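Local structure of fusolin (Entomopoxvirinae, 4X29) at residues A[56-61]-A[98-103]; A[110-115]-A[162-167]; A[141-146]-A[192-197]. The protein probably cleaves a polysaccharide such as chitin by oxidation at a bound metal ion, as lytic polysaccharide monooxygenases do. All coordinates share one frame; numbering follows the deposited sequence.

Interaction 1 of 3, residues A[56-61]-A[98-103]; sequences ASAAQY and TTWRIR
Tyr61 and Arg103 carry this contact, in which one side of helix 52-64 receives a type I beta turn running from Thr99 to Ile102 and the arginine just after it. The guanidinium of Arg103 lies flat on the tyrosine ring, centres 4.7 Å apart and planes only 10° apart. The aliphatic part of the same side chain completes the cover: CG of Arg103 stands over the ring face, 3.9 Å from the Tyr61 ring centroid, as a CH-pi contact. The two side chains run antiparallel along each other, so the arginine tip lies near the helix backbone while its CB lies by the phenol oxygen. Stretched out from CG to NE, the arginine brings NH2 to Ser57 one helical turn back. There NH2 donates to Ser57 OG at 3.1 Å, the hydroxyl lying close to the guanidinium plane and the N-H pointing well at it (161°). With an alanine here in place of Tyr61, the guanidinium would probably lose the flat surface that fixes its rotation and be tied down chiefly by Ser57. Deeper in, CB of Ala58 rests 4.0 Å from CB of Trp100, and both side chains also touch Val45 of helix 32-47. The indole of Trp100 is anchored by NE1, hydrogen-bonded to Gln48 OE1. Arg101 folds back over that indole: its CG sits above the centre of the ring, and CZ2 of Trp100 lies 3.4 Å from the plane of the Arg101 guanidinium.

Interaction 2 of 3, residues A[110-115]-A[162-167]; sequences GMDVSG and TDQVTW
Gln164 reaches across to the backbone of Asp112 and makes the direct hydrogen bond between the two segments. Its NE2 donates to Asp112 O at 2.6 Å, approaching almost in line with the carbonyl, although the N-H itself is bent (138°) and the oxygen is tilted out of the amide plane. Gln164 OE1 also lies only 3.0 Å from Asp112 O, an unfavourable approach of two acceptors, so the exact turn of the amide is doubtful. A kink at chi2 (-67°) turns the glutamine side chain back toward the 3-10 segment 110-112.

Water forms the second kind of link. One molecule accepts from Val165 N at 2.9 Å and sits 2.8 Å from Asp112 OD1; another joins Asp112 OD1 to Val165 O, 2.7 Å from the latter. The buried carboxylate also receives Cys93 N and, weakly, Ala94 N, bonds likely to fix its orientation.

In the fold, 110-115 lies in the loop between helix 80-87 and strand 120-123, part of the largely helical region inserted early in the chain. The loop holding 162-167 joins strands 147-154 and 170-176 of the beta-sandwich core of the monooxygenase fold.

Van der Waals contact is supplied by Ser114, whose CB lies 3.6 Å from Thr162 C. The serine hydroxyl looks elsewhere for its partners: OG is hydrogen-bonded to Asp243 and Asn240 of the second subunit. The same subunit packs Ile239 on Val113, Asp243 on Gln164 and Thr128 on Thr162.

Interaction 3 of 3, residues A[141-146]-A[192-197]; sequences TAIHEP and NNLVYR. With ZN (zinc ion), chain B.
Tyr196 and Glu145 approach from opposite directions and meet at the phenol oxygen. Tyr196 OH donates to Glu145 OE2 at 2.7 Å; the carboxylate oxygen lies at the edge of the ring, and carboxylate and ring planes are turned 48° apart. The proton arrives on the anti side of OE2, and a bend at chi2 (-64°) curls the glutamate back to meet it. Ser147 adds a weak bond to the same OE2.

Ile143 and Asn192 are set at a slant to one another. CD1 of Ile143 comes up to the outer end of the Asn192 amide, between OD1 and ND2 and nearer ND2 (3.5 Å). The same Ile143 CD1 also packs 4.0 Å from Leu194 CD1. The amide is held for this by an Asx turn: Asn192 OD1 accepts from Leu194 N at 2.9 Å, on a lone pair in the carbonyl plane. Its ND2 is bridged by a water to Thr141 O.

His144 points elsewhere, its NE2 binding zinc at 1.9 Å alongside His1 N, consistent with the histidine brace of lytic polysaccharide monooxygenases, where copper is the usual metal. A water donates to Tyr196 OH and accepts from His144 N at 2.8 Å. Tyr196 may thus serve as a second-shell residue, tied through this water to the backbone from which the metal-binding imidazole springs.

None of the three contacts touches another. Interactions 1 and 2 are the closer pair, centres 19 Å and nearest atoms about 7 Å apart; both use the loop region between helix 80-87 and strand 120-123, one near the surface, the other at the subunit interface. Interaction 3 lies with its centre 27 Å from that of interaction 1 and 28 Å from that of interaction 2. It alone holds a zinc ligand, but the side chain of Tyr61 in interaction 1 is about 12 Å from a bound zinc ion. Along the chain interactions 2 and 3 alternate their segments, whereas interaction 1 closes before either opens.

Interaction 1 of 3, residues A[56-61]-A[98-103]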
ATOM      1  N   ALA A  56      -5.181 -28.772  20.351  1.00  4.25           N
ATOM      2  CA  ALA A  56      -6.178 -28.608  19.294  1.00  4.75           C
ATOM      3  C   ALA A  56      -7.505 -28.096  19.860  1.00  9.20           C
ATOM      4  O   ALA A  56      -8.087 -27.221  19.237  1.00  8.79           O
ATOM      5  CB  ALA A  56      -6.400 -29.903  18.542  1.00  5.71           C
ATOM      6  N   SER A  57      -7.944 -28.556  21.076  1.00  6.16           N
ATOM      7  CA  SER A  57      -9.186 -28.066  21.692  1.00  5.53           C
ATOM      8  C   SER A  57      -9.122 -26.555  22.008  1.00 10.74           C
ATOM      9  O   SER A  57     -10.103 -25.851  21.752  1.00 10.49           O
ATOM     10  CB  SER A  57      -9.530 -28.840  22.955  1.00  7.59           C
ATOM     11  OG  SER A  57     -10.652 -28.258  23.599  1.00 13.87           O
ATOM     12  N   ALA A  58      -7.996 -26.066  22.577  1.00  6.62           N
ATOM     13  CA  ALA A  58      -7.831 -24.641  22.864  1.00  6.24           C
ATOM     14  C   ALA A  58      -7.773 -23.808  21.562  1.00  8.49           C
ATOM     15  O   ALA A  58      -8.390 -22.723  21.512  1.00  5.87           O
ATOM     16  CB  ALA A  58      -6.580 -24.400  23.688  1.00  7.09           C
ATOM     17  N   ALA A  59      -7.048 -24.304  20.512  1.00  3.41           N
ATOM     18  CA  ALA A  59      -6.962 -23.558  19.246  1.00  3.00           C
ATOM     19  C   ALA A  59      -8.309 -23.530  18.514  1.00  7.17           C
ATOM     20  O   ALA A  59      -8.676 -22.504  17.924  1.00  7.01           O
ATOM     21  CB  ALA A  59      -5.886 -24.126  18.345  1.00  3.10           C
ATOM     22  N   GLN A  60      -9.067 -24.627  18.586  1.00  3.95           N
ATOM     23  CA  GLN A  60     -10.366 -24.695  17.897  1.00  3.00           C
ATOM     24  C   GLN A  60     -11.407 -23.847  18.628  1.00  5.77           C
ATOM     25  O   GLN A  60     -12.218 -23.213  17.952  1.00  4.68           O
ATOM     26  CB  GLN A  60     -10.835 -26.145  17.683  1.00  3.04           C
ATOM     27  CG  GLN A  60      -9.909 -26.871  16.713  1.00  7.66           C
ATOM     28  CD  GLN A  60     -10.147 -28.345  16.547  1.00 19.79           C
ATOM     29  OE1 GLN A  60     -10.892 -28.982  17.292  1.00 14.95           O
ATOM     30  NE2 GLN A  60      -9.486 -28.927  15.562  1.00 14.84           N
ATOM     31  N   TYR A  61     -11.284 -23.717  19.977  1.00  3.00           N
ATOM     32  CA  TYR A  61     -12.178 -22.911  20.816  1.00  3.00           C
ATOM     33  C   TYR A  61     -12.055 -21.425  20.440  1.00  8.26           C
ATOM     34  O   TYR A  61     -13.062 -20.719  20.426  1.00 10.26           O
ATOM     35  CB  TYR A  61     -11.941 -23.171  22.337  1.00  3.00           C
ATOM     36  CG  TYR A  61     -12.684 -22.261  23.299  1.00  3.00           C
ATOM     37  CD1 TYR A  61     -12.117 -21.069  23.741  1.00  4.36           C
ATOM     38  CD2 TYR A  61     -13.916 -22.635  23.836  1.00  3.17           C
ATOM     39  CE1 TYR A  61     -12.761 -20.264  24.683  1.00  4.39           C
ATOM     40  CE2 TYR A  61     -14.585 -21.821  24.756  1.00  3.88           C
ATOM     41  CZ  TYR A  61     -14.012 -20.622  25.160  1.00 12.65           C
ATOM     42  OH  TYR A  61     -14.656 -19.790  26.063  1.00 12.61           O
ATOM     43  N   THR A  98      -6.773 -14.659  27.771  1.00  5.96           N
ATOM     44  CA  THR A  98      -5.393 -15.172  27.853  1.00  7.20           C
ATOM     45  C   THR A  98      -5.230 -16.514  28.663  1.00 13.35           C
ATOM     46  O   THR A  98      -4.094 -16.913  28.943  1.00 14.09           O
ATOM     47  CB  THR A  98      -4.458 -14.071  28.478  1.00  9.73           C
ATOM     48  OG1 THR A  98      -4.701 -13.932  29.882  1.00  4.89           O
ATOM     49  CG2 THR A  98      -4.575 -12.697  27.786  1.00  5.86           C
ATOM     50  N   THR A  99      -6.325 -17.189  29.036  1.00  8.94           N
ATOM     51  CA  THR A  99      -6.226 -18.407  29.861  1.00  8.58           C
ATOM     52  C   THR A  99      -6.812 -19.648  29.191  1.00 11.51           C
ATOM     53  O   THR A  99      -7.997 -19.880  29.365  1.00 12.34           O
ATOM     54  CB  THR A  99      -6.975 -18.165  31.200  1.00 14.00           C
ATOM     55  OG1 THR A  99      -8.273 -17.643  30.886  1.00 17.16           O
ATOM     56  CG2 THR A  99      -6.243 -17.190  32.140  1.00  5.99           C
ATOM     57  N   TRP A 100      -6.006 -20.500  28.515  1.00  7.66           N
ATOM     58  CA  TRP A 100      -6.560 -21.703  27.859  1.00  7.89           C
ATOM     59  C   TRP A 100      -7.211 -22.710  28.839  1.00 13.68           C
ATOM     60  O   TRP A 100      -8.103 -23.474  28.438  1.00 13.74           O
ATOM     61  CB  TRP A 100      -5.531 -22.424  26.984  1.00  6.55           C
ATOM     62  CG  TRP A 100      -4.488 -23.221  27.721  1.00  7.79           C
ATOM     63  CD1 TRP A 100      -3.266 -22.783  28.126  1.00 10.61           C
ATOM     64  CD2 TRP A 100      -4.535 -24.631  28.033  1.00  7.35           C
ATOM     65  NE1 TRP A 100      -2.583 -23.802  28.758  1.00 10.39           N
ATOM     66  CE2 TRP A 100      -3.327 -24.951  28.696  1.00 11.31           C
ATOM     67  CE3 TRP A 100      -5.501 -25.646  27.853  1.00  7.68           C
ATOM     68  CZ2 TRP A 100      -3.017 -26.260  29.106  1.00  9.93           C
ATOM     69  CZ3 TRP A 100      -5.208 -26.936  28.281  1.00  8.62           C
ATOM     70  CH2 TRP A 100      -3.972 -27.238  28.878  1.00  9.59           C
ATOM     71  N   ARG A 101      -6.791 -22.703  30.107  1.00  9.99           N
ATOM     72  CA  ARG A 101      -7.342 -23.653  31.066  1.00  9.48           C
ATOM     73  C   ARG A 101      -8.712 -23.200  31.607  1.00 13.84           C
ATOM     74  O   ARG A 101      -9.423 -24.027  32.161  1.00 14.62           O
ATOM     75  CB  ARG A 101      -6.357 -23.890  32.223  1.00  6.03           C
ATOM     76  CG  ARG A 101      -5.069 -24.579  31.792  1.00 11.53           C
ATOM     77  CD  ARG A 101      -4.131 -24.876  32.939  1.00  9.97           C
ATOM     78  NE  ARG A 101      -3.327 -26.061  32.653  1.00 25.21           N
ATOM     79  CZ  ARG A 101      -2.015 -26.049  32.411  1.00 46.79           C
ATOM     80  NH1 ARG A 101      -1.335 -24.902  32.431  1.00 24.57           N
ATOM     81  NH2 ARG A 101      -1.371 -27.186  32.153  1.00 34.59           N
ATOM     82  N   ILE A 102      -9.071 -21.909  31.473  1.00  8.93           N
ATOM     83  CA  ILE A 102     -10.306 -21.362  32.040  1.00  8.41           C
ATOM     84  C   ILE A 102     -11.251 -20.825  30.942  1.00 13.66           C
ATOM     85  O   ILE A 102     -10.902 -19.857  30.257  1.00 12.36           O
ATOM     86  CB  ILE A 102      -9.953 -20.257  33.073  1.00 11.04           C
ATOM     87  CG1 ILE A 102      -9.033 -20.793  34.193  1.00 11.21           C
ATOM     88  CG2 ILE A 102     -11.210 -19.626  33.656  1.00 11.48           C
ATOM     89  CD1 ILE A 102      -7.985 -19.810  34.624  1.00 21.16           C
ATOM     90  N   ARG A 103     -12.460 -21.442  30.819  1.00 10.20           N
ATOM     91  CA  ARG A 103     -13.501 -21.081  29.838  1.00  9.62           C
ATOM     92  C   ARG A 103     -14.808 -20.711  30.496  1.00 13.71           C
ATOM     93  O   ARG A 103     -15.339 -21.552  31.201  1.00 15.25           O
ATOM     94  CB  ARG A 103     -13.804 -22.240  28.867  1.00  6.53           C
ATOM     95  CG  ARG A 103     -12.718 -22.534  27.893  1.00  7.20           C
ATOM     96  CD  ARG A 103     -12.914 -23.887  27.285  1.00  4.47           C
ATOM     97  NE  ARG A 103     -11.737 -24.229  26.488  1.00 15.01           N
ATOM     98  CZ  ARG A 103     -11.543 -25.401  25.901  1.00 23.23           C
ATOM     99  NH1 ARG A 103     -12.440 -26.367  26.026  1.00 15.90           N
ATOM    100  NH2 ARG A 103     -10.441 -25.626  25.204  1.00  9.31           N
TER

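Interaction 2 of 3, residues A[110-115]-A[162-167]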
ATOM      1  N   GLY A 110      -3.873 -15.831  19.760  1.00  5.91           N
ATOM      2  CA  GLY A 110      -3.443 -16.061  18.388  1.00  5.31           C
ATOM      3  C   GLY A 110      -3.899 -14.938  17.476  1.00  8.93           C
ATOM      4  O   GLY A 110      -3.182 -14.542  16.559  1.00  8.97           O
ATOM      5  N   MET A 111      -5.053 -14.351  17.791  1.00  5.01           N
ATOM      6  CA  MET A 111      -5.675 -13.283  17.011  1.00  5.52           C
ATOM      7  C   MET A 111      -4.975 -11.897  17.131  1.00  9.18           C
ATOM      8  O   MET A 111      -5.326 -10.977  16.391  1.00  7.86           O
ATOM      9  CB  MET A 111      -7.162 -13.197  17.403  1.00  8.06           C
ATOM     10  CG  MET A 111      -7.974 -14.393  16.860  1.00 11.64           C
ATOM     11  SD  MET A 111      -7.931 -14.482  15.038  1.00 15.18           S
ATOM     12  CE  MET A 111      -8.136 -16.209  14.792  1.00 11.64           C
ATOM     13  N   ASP A 112      -3.993 -11.754  18.047  1.00  8.07           N
ATOM     14  CA  ASP A 112      -3.245 -10.516  18.231  1.00  8.27           C
ATOM     15  C   ASP A 112      -1.864 -10.567  17.626  1.00 13.72           C
ATOM     16  O   ASP A 112      -1.102  -9.618  17.801  1.00 16.69           O
ATOM     17  CB  ASP A 112      -3.147 -10.134  19.700  1.00 10.02           C
ATOM     18  CG  ASP A 112      -4.390  -9.398  20.105  1.00 21.55           C
ATOM     19  OD1 ASP A 112      -4.513  -8.186  19.749  1.00 18.87           O
ATOM     20  OD2 ASP A 112      -5.286 -10.044  20.692  1.00 30.07           O
ATOM     21  N   VAL A 113      -1.543 -11.613  16.872  1.00  7.58           N
ATOM     22  CA  VAL A 113      -0.249 -11.672  16.222  1.00  6.97           C
ATOM     23  C   VAL A 113      -0.251 -10.644  15.089  1.00 10.28           C
ATOM     24  O   VAL A 113      -1.323 -10.266  14.581  1.00  9.89           O
ATOM     25  CB  VAL A 113       0.164 -13.093  15.749  1.00 11.46           C
ATOM     26  CG1 VAL A 113       0.266 -14.062  16.931  1.00 11.11           C
ATOM     27  CG2 VAL A 113      -0.772 -13.634  14.670  1.00 11.55           C
ATOM     28  N   SER A 114       0.937 -10.136  14.750  1.00  4.97           N
ATOM     29  CA  SER A 114       1.058  -9.155  13.683  1.00  4.14           C
ATOM     30  C   SER A 114       1.561  -9.849  12.417  1.00  8.29           C
ATOM     31  O   SER A 114       2.219 -10.896  12.464  1.00  8.15           O
ATOM     32  CB  SER A 114       1.940  -7.978  14.108  1.00  6.66           C
ATOM     33  OG  SER A 114       3.182  -8.391  14.657  1.00 13.59           O
ATOM     34  N   GLY A 115       1.155  -9.289  11.292  1.00  5.17           N
ATOM     35  CA  GLY A 115       1.485  -9.784   9.971  1.00  3.56           C
ATOM     36  C   GLY A 115       0.469  -9.323   8.959  1.00  7.33           C
ATOM     37  O   GLY A 115      -0.352  -8.436   9.239  1.00  7.06           O
ATOM     38  N   THR A 162       3.623  -5.218  11.972  1.00  6.87           N
ATOM     39  CA  THR A 162       4.499  -5.309  13.140  1.00  7.24           C
ATOM     40  C   THR A 162       3.874  -4.918  14.491  1.00 10.29           C
ATOM     41  O   THR A 162       4.449  -5.264  15.532  1.00  7.84           O
ATOM     42  CB  THR A 162       5.724  -4.399  12.886  1.00  8.88           C
ATOM     43  OG1 THR A 162       5.280  -3.045  12.856  1.00  3.00           O
ATOM     44  CG2 THR A 162       6.439  -4.718  11.555  1.00  5.51           C
ATOM     45  N   ASP A 163       2.748  -4.172  14.491  1.00  7.97           N
ATOM     46  CA  ASP A 163       2.195  -3.635  15.747  1.00  7.21           C
ATOM     47  C   ASP A 163       1.021  -4.354  16.330  1.00 12.06           C
ATOM     48  O   ASP A 163       0.103  -4.766  15.612  1.00 11.94           O
ATOM     49  CB  ASP A 163       1.758  -2.176  15.586  1.00  8.26           C
ATOM     50  CG  ASP A 163       2.779  -1.232  14.978  1.00 20.36           C
ATOM     51  OD1 ASP A 163       4.006  -1.467  15.164  1.00 21.29           O
ATOM     52  OD2 ASP A 163       2.360  -0.233  14.365  1.00 20.93           O
ATOM     53  N   GLN A 164       1.013  -4.417  17.677  1.00  8.71           N
ATOM     54  CA  GLN A 164      -0.122  -4.906  18.446  1.00  8.24           C
ATOM     55  C   GLN A 164      -1.122  -3.762  18.476  1.00 12.15           C
ATOM     56  O   GLN A 164      -0.700  -2.606  18.603  1.00 11.96           O
ATOM     57  CB  GLN A 164       0.296  -5.284  19.899  1.00  9.39           C
ATOM     58  CG  GLN A 164       1.258  -6.450  20.049  1.00 15.22           C
ATOM     59  CD  GLN A 164       0.595  -7.713  19.642  1.00 30.22           C
ATOM     60  OE1 GLN A 164      -0.344  -8.165  20.292  1.00 36.25           O
ATOM     61  NE2 GLN A 164       1.009  -8.264  18.513  1.00 15.09           N
ATOM     62  N   VAL A 165      -2.424  -4.049  18.376  1.00  7.57           N
ATOM     63  CA  VAL A 165      -3.431  -3.000  18.497  1.00  5.98           C
ATOM     64  C   VAL A 165      -3.473  -2.584  19.977  1.00  9.80           C
ATOM     65  O   VAL A 165      -3.651  -3.440  20.848  1.00 11.21           O
ATOM     66  CB  VAL A 165      -4.813  -3.459  17.966  1.00  8.68           C
ATOM     67  CG1 VAL A 165      -5.924  -2.502  18.410  1.00  8.59           C
ATOM     68  CG2 VAL A 165      -4.802  -3.585  16.447  1.00  8.02           C
ATOM     69  N   THR A 166      -3.244  -1.296  20.263  1.00  5.65           N
ATOM     70  CA  THR A 166      -3.317  -0.721  21.632  1.00  4.61           C
ATOM     71  C   THR A 166      -4.322   0.419  21.629  1.00  6.65           C
ATOM     72  O   THR A 166      -4.557   0.988  20.567  1.00  6.80           O
ATOM     73  CB  THR A 166      -1.930  -0.226  22.146  1.00  9.22           C
ATOM     74  OG1 THR A 166      -1.463   0.841  21.314  1.00 10.54           O
ATOM     75  CG2 THR A 166      -0.890  -1.338  22.240  1.00  3.00           C
ATOM     76  N   TRP A 167      -4.869   0.784  22.810  1.00  3.98           N
ATOM     77  CA  TRP A 167      -5.814   1.893  22.993  1.00  4.69           C
ATOM     78  C   TRP A 167      -5.132   3.257  22.634  1.00  9.84           C
ATOM     79  O   TRP A 167      -5.790   4.148  22.106  1.00 10.44           O
ATOM     80  CB  TRP A 167      -6.371   1.905  24.439  1.00  3.61           C
ATOM     81  CG  TRP A 167      -7.364   0.821  24.756  1.00  4.90           C
ATOM     82  CD1 TRP A 167      -7.170  -0.252  25.576  1.00  8.06           C
ATOM     83  CD2 TRP A 167      -8.708   0.701  24.251  1.00  4.71           C
ATOM     84  NE1 TRP A 167      -8.318  -1.008  25.651  1.00  7.64           N
ATOM     85  CE2 TRP A 167      -9.265  -0.469  24.815  1.00  8.51           C
ATOM     86  CE3 TRP A 167      -9.506   1.487  23.391  1.00  6.27           C
ATOM     87  CZ2 TRP A 167     -10.590  -0.870  24.564  1.00  8.04           C
ATOM     88  CZ3 TRP A 167     -10.812   1.083  23.125  1.00  7.84           C
ATOM     89  CH2 TRP A 167     -11.343  -0.083  23.707  1.00  8.60           C
TER
HETATM   90  O   HOH W   1      -2.911  -6.894  17.884  1.00  5.87           O
HETATM   91  O   HOH W   2      -3.569  -6.158  21.228  1.00 12.91           O

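Interaction 3 of 3, residues A[141-146]-A[192-197]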
ATOM      1  N   THR A 141     -25.908 -12.702  17.346  1.00  7.70           N
ATOM      2  CA  THR A 141     -26.362 -14.091  17.281  1.00  7.16           C
ATOM      3  C   THR A 141     -27.276 -14.339  18.496  1.00 11.14           C
ATOM      4  O   THR A 141     -28.146 -15.205  18.459  1.00 11.60           O
ATOM      5  CB  THR A 141     -25.176 -15.058  17.099  1.00  8.08           C
ATOM      6  OG1 THR A 141     -24.440 -15.167  18.319  1.00  8.93           O
ATOM      7  CG2 THR A 141     -24.261 -14.638  15.955  1.00  3.00           C
ATOM      8  N   ALA A 142     -27.108 -13.521  19.537  1.00  8.47           N
ATOM      9  CA  ALA A 142     -27.933 -13.440  20.745  1.00  8.38           C
ATOM     10  C   ALA A 142     -28.361 -11.979  20.870  1.00 13.77           C
ATOM     11  O   ALA A 142     -27.508 -11.106  20.733  1.00 12.56           O
ATOM     12  CB  ALA A 142     -27.136 -13.896  21.967  1.00  8.81           C
ATOM     13  N   ILE A 143     -29.674 -11.700  21.061  1.00 12.31           N
ATOM     14  CA  ILE A 143     -30.208 -10.327  21.148  1.00 11.64           C
ATOM     15  C   ILE A 143     -30.086  -9.800  22.570  1.00 13.34           C
ATOM     16  O   ILE A 143     -30.658 -10.382  23.486  1.00 13.44           O
ATOM     17  CB  ILE A 143     -31.684 -10.246  20.643  1.00 15.03           C
ATOM     18  CG1 ILE A 143     -31.864 -10.811  19.183  1.00 15.17           C
ATOM     19  CG2 ILE A 143     -32.256  -8.822  20.802  1.00 13.39           C
ATOM     20  CD1 ILE A 143     -31.075 -10.034  18.023  1.00 13.01           C
ATOM     21  N   HIS A 144     -29.360  -8.683  22.747  1.00  9.16           N
ATOM     22  CA  HIS A 144     -29.154  -8.058  24.052  1.00  8.20           C
ATOM     23  C   HIS A 144     -29.462  -6.571  24.019  1.00 11.53           C
ATOM     24  O   HIS A 144     -28.872  -5.832  23.232  1.00 10.76           O
ATOM     25  CB  HIS A 144     -27.721  -8.261  24.561  1.00  8.86           C
ATOM     26  CG  HIS A 144     -27.243  -9.681  24.612  1.00 12.37           C
ATOM     27  ND1 HIS A 144     -27.986 -10.685  25.234  1.00 14.19           N
ATOM     28  CD2 HIS A 144     -26.056 -10.199  24.214  1.00 13.74           C
ATOM     29  CE1 HIS A 144     -27.241 -11.779  25.152  1.00 13.42           C
ATOM     30  NE2 HIS A 144     -26.077 -11.539  24.537  1.00 13.58           N
ATOM     31  N   GLU A 145     -30.382  -6.133  24.876  1.00  8.56           N
ATOM     32  CA  GLU A 145     -30.758  -4.719  24.979  1.00  9.44           C
ATOM     33  C   GLU A 145     -31.054  -4.365  26.448  1.00 14.28           C
ATOM     34  O   GLU A 145     -31.609  -5.217  27.143  1.00 16.63           O
ATOM     35  CB  GLU A 145     -31.972  -4.382  24.059  1.00 10.66           C
ATOM     36  CG  GLU A 145     -31.610  -4.148  22.587  1.00 14.13           C
ATOM     37  CD  GLU A 145     -30.707  -2.954  22.310  1.00 29.51           C
ATOM     38  OE1 GLU A 145     -30.762  -1.964  23.073  1.00 31.61           O
ATOM     39  OE2 GLU A 145     -29.946  -3.001  21.318  1.00 15.25           O
ATOM     40  N   PRO A 146     -30.727  -3.159  26.966  1.00  8.59           N
ATOM     41  CA  PRO A 146     -30.053  -2.022  26.313  1.00  7.38           C
ATOM     42  C   PRO A 146     -28.560  -2.325  26.058  1.00 10.88           C
ATOM     43  O   PRO A 146     -27.956  -3.165  26.743  1.00  9.44           O
ATOM     44  CB  PRO A 146     -30.263  -0.875  27.317  1.00  8.69           C
ATOM     45  CG  PRO A 146     -30.314  -1.552  28.654  1.00 13.12           C
ATOM     46  CD  PRO A 146     -31.044  -2.852  28.381  1.00 10.01           C
ATOM     47  N   ASN A 192     -30.188 -14.494  12.840  1.00 21.77           N
ATOM     48  CA  ASN A 192     -31.618 -14.240  13.056  1.00 19.94           C
ATOM     49  C   ASN A 192     -32.087 -13.139  12.077  1.00 20.58           C
ATOM     50  O   ASN A 192     -31.358 -12.821  11.138  1.00 20.00           O
ATOM     51  CB  ASN A 192     -31.972 -13.940  14.530  1.00 20.01           C
ATOM     52  CG  ASN A 192     -31.265 -12.777  15.191  1.00 31.21           C
ATOM     53  OD1 ASN A 192     -31.353 -11.629  14.746  1.00 21.38           O
ATOM     54  ND2 ASN A 192     -30.578 -13.044  16.305  1.00 15.62           N
ATOM     55  N   ASN A 193     -33.313 -12.622  12.252  1.00 13.67           N
ATOM     56  CA  ASN A 193     -33.911 -11.632  11.368  1.00 12.51           C
ATOM     57  C   ASN A 193     -33.319 -10.213  11.568  1.00 13.89           C
ATOM     58  O   ASN A 193     -33.596  -9.313  10.762  1.00 13.41           O
ATOM     59  CB  ASN A 193     -35.433 -11.597  11.634  1.00 12.59           C
ATOM     60  CG  ASN A 193     -35.829 -11.010  12.989  1.00 31.93           C
ATOM     61  OD1 ASN A 193     -35.422 -11.486  14.057  1.00 21.84           O
ATOM     62  ND2 ASN A 193     -36.607  -9.932  12.975  1.00 20.94           N
ATOM     63  N   LEU A 194     -32.556 -10.010  12.654  1.00  8.04           N
ATOM     64  CA  LEU A 194     -32.034  -8.699  13.028  1.00  7.73           C
ATOM     65  C   LEU A 194     -30.521  -8.505  12.905  1.00 10.78           C
ATOM     66  O   LEU A 194     -29.741  -9.452  13.025  1.00  9.33           O
ATOM     67  CB  LEU A 194     -32.418  -8.389  14.478  1.00  7.29           C
ATOM     68  CG  LEU A 194     -33.890  -8.336  14.809  1.00  9.49           C
ATOM     69  CD1 LEU A 194     -34.056  -8.065  16.271  1.00  9.34           C
ATOM     70  CD2 LEU A 194     -34.619  -7.292  13.956  1.00  8.49           C
ATOM     71  N   VAL A 195     -30.137  -7.232  12.674  1.00  6.46           N
ATOM     72  CA  VAL A 195     -28.764  -6.721  12.582  1.00  5.50           C
ATOM     73  C   VAL A 195     -28.683  -5.328  13.213  1.00  7.56           C
ATOM     74  O   VAL A 195     -29.706  -4.650  13.407  1.00  6.65           O
ATOM     75  CB  VAL A 195     -28.196  -6.675  11.123  1.00  9.94           C
ATOM     76  CG1 VAL A 195     -28.015  -8.061  10.533  1.00 10.26           C
ATOM     77  CG2 VAL A 195     -29.038  -5.806  10.201  1.00  9.91           C
ATOM     78  N   TYR A 196     -27.456  -4.909  13.517  1.00  4.44           N
ATOM     79  CA  TYR A 196     -27.092  -3.552  13.919  1.00  4.97           C
ATOM     80  C   TYR A 196     -26.460  -2.946  12.688  1.00 12.06           C
ATOM     81  O   TYR A 196     -25.465  -3.478  12.184  1.00 12.71           O
ATOM     82  CB  TYR A 196     -26.139  -3.527  15.115  1.00  6.18           C
ATOM     83  CG  TYR A 196     -26.777  -3.900  16.431  1.00  7.55           C
ATOM     84  CD1 TYR A 196     -27.603  -3.008  17.104  1.00  8.68           C
ATOM     85  CD2 TYR A 196     -26.524  -5.133  17.024  1.00  8.30           C
ATOM     86  CE1 TYR A 196     -28.125  -3.312  18.355  1.00  8.24           C
ATOM     87  CE2 TYR A 196     -27.056  -5.455  18.270  1.00  9.51           C
ATOM     88  CZ  TYR A 196     -27.846  -4.535  18.936  1.00 17.21           C
ATOM     89  OH  TYR A 196     -28.408  -4.853  20.142  1.00 22.63           O
ATOM     90  N   ARG A 197     -27.066  -1.907  12.142  1.00 10.15           N
ATOM     91  CA  ARG A 197     -26.574  -1.336  10.897  1.00 11.21           C
ATOM     92  C   ARG A 197     -26.539   0.179  10.965  1.00 19.26           C
ATOM     93  O   ARG A 197     -27.539   0.799  11.353  1.00 19.90           O
ATOM     94  CB  ARG A 197     -27.487  -1.801   9.767  1.00  9.41           C
ATOM     95  CG  ARG A 197     -26.840  -1.929   8.429  1.00 19.81           C
ATOM     96  CD  ARG A 197     -27.751  -2.654   7.434  1.00 27.14           C
ATOM     97  NE  ARG A 197     -29.074  -2.041   7.301  1.00 20.05           N
ATOM     98  CZ  ARG A 197     -30.226  -2.699   7.425  1.00 23.42           C
ATOM     99  NH1 ARG A 197     -30.231  -4.002   7.664  1.00  3.00           N
ATOM    100  NH2 ARG A 197     -31.379  -2.062   7.292  1.00 12.10           N
TER
HETATM  101 ZN    ZN B 401     -24.722 -12.820  24.050  0.85 11.44          ZN
HETATM  102  O   HOH W   3     -29.990 -16.176  16.177  1.00 26.98           O
HETATM  103  O   HOH W   4     -28.588  -7.588  20.266  1.00 26.82           O